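Side-chain contacts in Ras GTPase-activating-like protein IQGAP2 (Homo sapiens, PDB 5CJP), which probably binds GTP-loaded Rho-family GTPases through its RasGAP-related domain, without being expected to speed up their GTP hydrolysis: residues Arg7-Thr10 and Leu11-Gln15; Ile177-Leu180 and Arg181-Thr184. All blocks are in the same frame, centred on the assembly; numbering follows the deposited sequence.

Contact 1. Residues Arg7-Thr10 and Leu11-Gln15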
# COMPACT_ATOMS: atom_id res chain seq x y z
N ARG E 7 17.87 -3.33 -24.29
CA ARG E 7 17.14 -3.17 -23.04
C ARG E 7 17.11 -1.72 -22.60
O ARG E 7 16.28 -1.34 -21.79
CB ARG E 7 17.78 -4.01 -21.94
CG ARG E 7 17.83 -5.49 -22.23
CD ARG E 7 18.39 -6.20 -21.03
NE ARG E 7 17.55 -6.00 -19.85
CZ ARG E 7 17.96 -6.12 -18.60
NH1 ARG E 7 19.22 -6.45 -18.34
NH2 ARG E 7 17.11 -5.94 -17.60
N ARG E 8 18.03 -0.91 -23.13
CA ARG E 8 18.09 0.50 -22.78
C ARG E 8 17.01 1.28 -23.52
O ARG E 8 16.34 2.13 -22.94
CB ARG E 8 19.45 1.10 -23.14
CG ARG E 8 20.64 0.41 -22.48
CD ARG E 8 20.54 0.31 -20.95
NE ARG E 8 20.12 1.55 -20.31
CZ ARG E 8 20.63 2.76 -20.56
NH1 ARG E 8 21.59 2.91 -21.47
NH2 ARG E 8 20.17 3.83 -19.90
N LYS E 9 16.85 1.00 -24.81
CA LYS E 9 15.83 1.67 -25.60
C LYS E 9 14.49 1.42 -24.93
O LYS E 9 13.61 2.29 -24.89
CB LYS E 9 15.83 1.12 -27.03
CG LYS E 9 15.66 2.18 -28.13
CD LYS E 9 14.32 2.91 -28.02
CE LYS E 9 14.05 3.77 -29.25
NZ LYS E 9 15.10 4.81 -29.47
N THR E 10 14.33 0.21 -24.39
CA THR E 10 13.12 -0.19 -23.68
C THR E 10 13.08 0.43 -22.29
O THR E 10 12.06 1.00 -21.87
CB THR E 10 13.07 -1.71 -23.53
OG1 THR E 10 12.80 -2.30 -24.80
CG2 THR E 10 12.00 -2.13 -22.52
N LEU E 11 14.19 0.32 -21.57
CA LEU E 11 14.28 0.87 -20.23
C LEU E 11 13.97 2.36 -20.29
O LEU E 11 13.34 2.92 -19.39
CB LEU E 11 15.70 0.67 -19.66
CG LEU E 11 15.79 1.09 -18.20
CD1 LEU E 11 15.14 0.03 -17.37
CD2 LEU E 11 17.22 1.28 -17.77
N GLU E 12 14.43 2.99 -21.37
CA GLU E 12 14.21 4.41 -21.57
C GLU E 12 12.77 4.74 -21.93
O GLU E 12 12.29 5.84 -21.67
CB GLU E 12 15.18 4.93 -22.64
CG GLU E 12 16.63 5.01 -22.16
CD GLU E 12 17.60 5.39 -23.25
OE1 GLU E 12 17.69 4.64 -24.25
OE2 GLU E 12 18.29 6.42 -23.12
N THR E 13 12.06 3.78 -22.52
CA THR E 13 10.68 4.00 -22.88
C THR E 13 9.85 3.84 -21.60
O THR E 13 8.79 4.46 -21.44
CB THR E 13 10.23 3.00 -23.98
OG1 THR E 13 11.08 3.16 -25.13
CG2 THR E 13 8.79 3.25 -24.41
N TYR E 14 10.36 3.04 -20.66
CA TYR E 14 9.66 2.84 -19.39
C TYR E 14 9.86 4.04 -18.48
O TYR E 14 8.93 4.46 -17.79
CB TYR E 14 10.17 1.57 -18.69
CG TYR E 14 9.31 0.36 -18.96
CD1 TYR E 14 8.11 0.17 -18.29
CD2 TYR E 14 9.69 -0.59 -19.92
CE1 TYR E 14 7.29 -0.91 -18.56
CE2 TYR E 14 8.88 -1.69 -20.21
CZ TYR E 14 7.68 -1.85 -19.53
OH TYR E 14 6.84 -2.92 -19.82
N GLN E 15 11.07 4.59 -18.47
CA GLN E 15 11.38 5.76 -17.65
C GLN E 15 10.51 6.94 -18.11
O GLN E 15 10.04 7.73 -17.29
CB GLN E 15 12.86 6.12 -17.77
CG GLN E 15 13.82 5.00 -17.42
CD GLN E 15 15.29 5.39 -17.61
OE1 GLN E 15 15.66 5.90 -18.67
NE2 GLN E 15 16.11 5.16 -16.60

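Contact 2. Residues Ile177-Leu180 and Arg181-Thr184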
# COMPACT_ATOMS: atom_id res chain seq x y z
N ILE E 177 -43.13 -10.23 -20.14
CA ILE E 177 -43.25 -8.93 -20.77
C ILE E 177 -43.87 -7.94 -19.80
O ILE E 177 -43.64 -6.74 -19.90
CB ILE E 177 -44.12 -9.02 -22.02
CG1 ILE E 177 -43.48 -10.00 -22.99
CG2 ILE E 177 -44.28 -7.65 -22.66
CD1 ILE E 177 -44.37 -10.36 -24.13
N GLU E 178 -44.66 -8.45 -18.86
CA GLU E 178 -45.29 -7.57 -17.89
C GLU E 178 -44.26 -7.20 -16.86
O GLU E 178 -44.08 -6.03 -16.53
CB GLU E 178 -46.47 -8.26 -17.22
CG GLU E 178 -47.78 -7.55 -17.46
CD GLU E 178 -47.77 -6.13 -16.93
OE1 GLU E 178 -47.85 -5.96 -15.70
OE2 GLU E 178 -47.68 -5.19 -17.75
N ASN E 179 -43.57 -8.22 -16.35
CA ASN E 179 -42.53 -8.03 -15.36
C ASN E 179 -41.47 -7.08 -15.90
O ASN E 179 -41.14 -6.08 -15.27
CB ASN E 179 -41.87 -9.37 -15.01
CG ASN E 179 -42.79 -10.32 -14.26
OD1 ASN E 179 -43.19 -10.05 -13.13
ND2 ASN E 179 -43.13 -11.43 -14.89
N LEU E 180 -40.96 -7.39 -17.09
CA LEU E 180 -39.92 -6.60 -17.73
C LEU E 180 -40.29 -5.12 -17.82
O LEU E 180 -39.50 -4.25 -17.43
CB LEU E 180 -39.63 -7.13 -19.14
CG LEU E 180 -38.17 -7.31 -19.61
CD1 LEU E 180 -38.16 -7.51 -21.13
CD2 LEU E 180 -37.31 -6.10 -19.26
N ARG E 181 -41.49 -4.83 -18.31
CA ARG E 181 -41.93 -3.45 -18.44
C ARG E 181 -42.00 -2.74 -17.10
O ARG E 181 -41.78 -1.54 -17.00
CB ARG E 181 -43.30 -3.39 -19.11
CG ARG E 181 -43.69 -1.99 -19.58
CD ARG E 181 -45.09 -1.67 -19.13
NE ARG E 181 -45.17 -1.61 -17.67
CZ ARG E 181 -46.20 -2.04 -16.96
NH1 ARG E 181 -47.25 -2.57 -17.57
NH2 ARG E 181 -46.19 -1.93 -15.64
N ARG E 182 -42.31 -3.51 -16.07
CA ARG E 182 -42.43 -2.99 -14.72
C ARG E 182 -41.08 -2.63 -14.10
O ARG E 182 -40.93 -1.56 -13.51
CB ARG E 182 -43.12 -4.03 -13.85
CG ARG E 182 -44.23 -3.49 -13.00
CD ARG E 182 -44.57 -4.52 -11.95
NE ARG E 182 -43.41 -4.76 -11.10
CZ ARG E 182 -42.75 -5.91 -11.04
NH1 ARG E 182 -43.12 -6.95 -11.80
NH2 ARG E 182 -41.72 -6.03 -10.22
N VAL E 183 -40.11 -3.54 -14.21
CA VAL E 183 -38.78 -3.28 -13.67
C VAL E 183 -38.07 -2.21 -14.49
O VAL E 183 -37.36 -1.38 -13.95
CB VAL E 183 -37.90 -4.53 -13.66
CG1 VAL E 183 -37.82 -5.07 -12.26
CG2 VAL E 183 -38.46 -5.58 -14.57
N THR E 184 -38.29 -2.24 -15.79
CA THR E 184 -37.67 -1.27 -16.68
C THR E 184 -38.10 0.14 -16.33
O THR E 184 -37.27 1.05 -16.29
CB THR E 184 -38.04 -1.53 -18.14
OG1 THR E 184 -37.58 -2.83 -18.52
CG2 THR E 184 -37.41 -0.50 -19.06

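Contact 1. Residues Arg7-Thr10 and Leu11-Gln15
Arg7 opens the first two turns of helix 7-23 by accepting a backbone bond at its O from Leu11 N, 2.7 Å away. Its side chain turns elsewhere. The guanidinium makes a salt bridge to an acidic side chain of the chain of another protein, and the residue also packs on Ile337 of the second subunit.

Arg8 accepts at O the backbone N of Glu12, at 2.6 Å. Bends at chi2 (-54°) and chi3 (-46°) bring its guanidinium forward along the helix, toward Leu11. Leu11 CD2 lies at the guanidinium edge, in its plane, 3.9 Å from Arg8 NE. The carboxylate of Glu12 is near but not bonded: Arg8 NH2 and Glu12 OE2 are 4.5 Å apart. Any attraction there is probably electrostatic only, since no N-H points at the oxygen.

Lys9 contributes its O, which the hydroxyl of Thr13 grips as donor through OG1 at 2.7 Å. Thr13 OG1 sits beside its own backbone N (chi1 -58°), and that points the hydroxyl back along the helix. Thr13 N adds a weak bond to the same oxygen.

Thr10 O receives Tyr14 N at 2.9 Å. The two side chains run alongside each other, and Thr10 CG2 lies at the edge of the Tyr14 ring, in its plane, 3.8 Å from Tyr14 CD2. That ring also meets an aromatic side chain of the other protein.

Leu11 and Gln15 rest on strand 337-343, where Gln15 NE2 bonds to Ile341 O. The pattern is the i to i+4 bonding of an alpha-helix, with a threonine hydroxyl bonded to the carbonyl four residues earlier.

Contact 2. Residues Ile177-Leu180 and Arg181-Thr184
Glu178 and Arg181 form the salt bridge of this part of helix 167-193. Glu178 OE2 lies 2.7 Å from Arg181 NH1. The two side chains run alongside each other, but their flat ends are turned 63° apart and the oxygen approaches the guanidinium obliquely. Bends in both chains, at chi2 of Glu178 (-60°) and at chi2 and chi3 of Arg181, bring the charged ends together. Arg181 also touches Tyr296 of helix 294-311.

A weaker polar pair lies beside it. Arg182 NH1 makes a weak, poorly directed hydrogen bond to Asn179 OD1, 3.4 Å away. OD1 is at the guanidinium edge, in its plane, while the amide stands almost square to that plane, at 87°.

Thr184 holds Leu180 O with two bonds. Its backbone N lies 2.9 Å from Leu180 O and its hydroxyl OG1 2.6 Å. The hydroxyl comes from above the carbonyl plane, whereas the N lies nearly in line with the C=O. Backbone bonds from Arg181 N to Ile177 O and from Arg182 N to Glu178 O continue the helix.

Packing against the rest of the chain is on the buried side. Leu180 and Thr184 both face helix 261-278, where Leu180 touches Val273 and Thr184 touches Val270.

This is an amphipathic helix with an i to i+3 salt bridge, part of the all-helical RasGAP-type fold.

Contact 1 and contact 2 share a plan but not a neighbourhood. Each is a short piece of helix in which a threonine hydroxyl bonds to the carbonyl four residues before it. Their centres are about 56 Å apart and their nearest atoms about 44 Å apart, on opposite sides of the chain's centre. Contact 1 meets a second subunit and the chain of another protein. Contact 2 is touched by no other protein chain of the assembly and lies in the RasGAP-related sequence of the protein. The GTP pocket holds Asn57, Arg59, Glu60 and Tyr326, so neither contact supplies a residue to it.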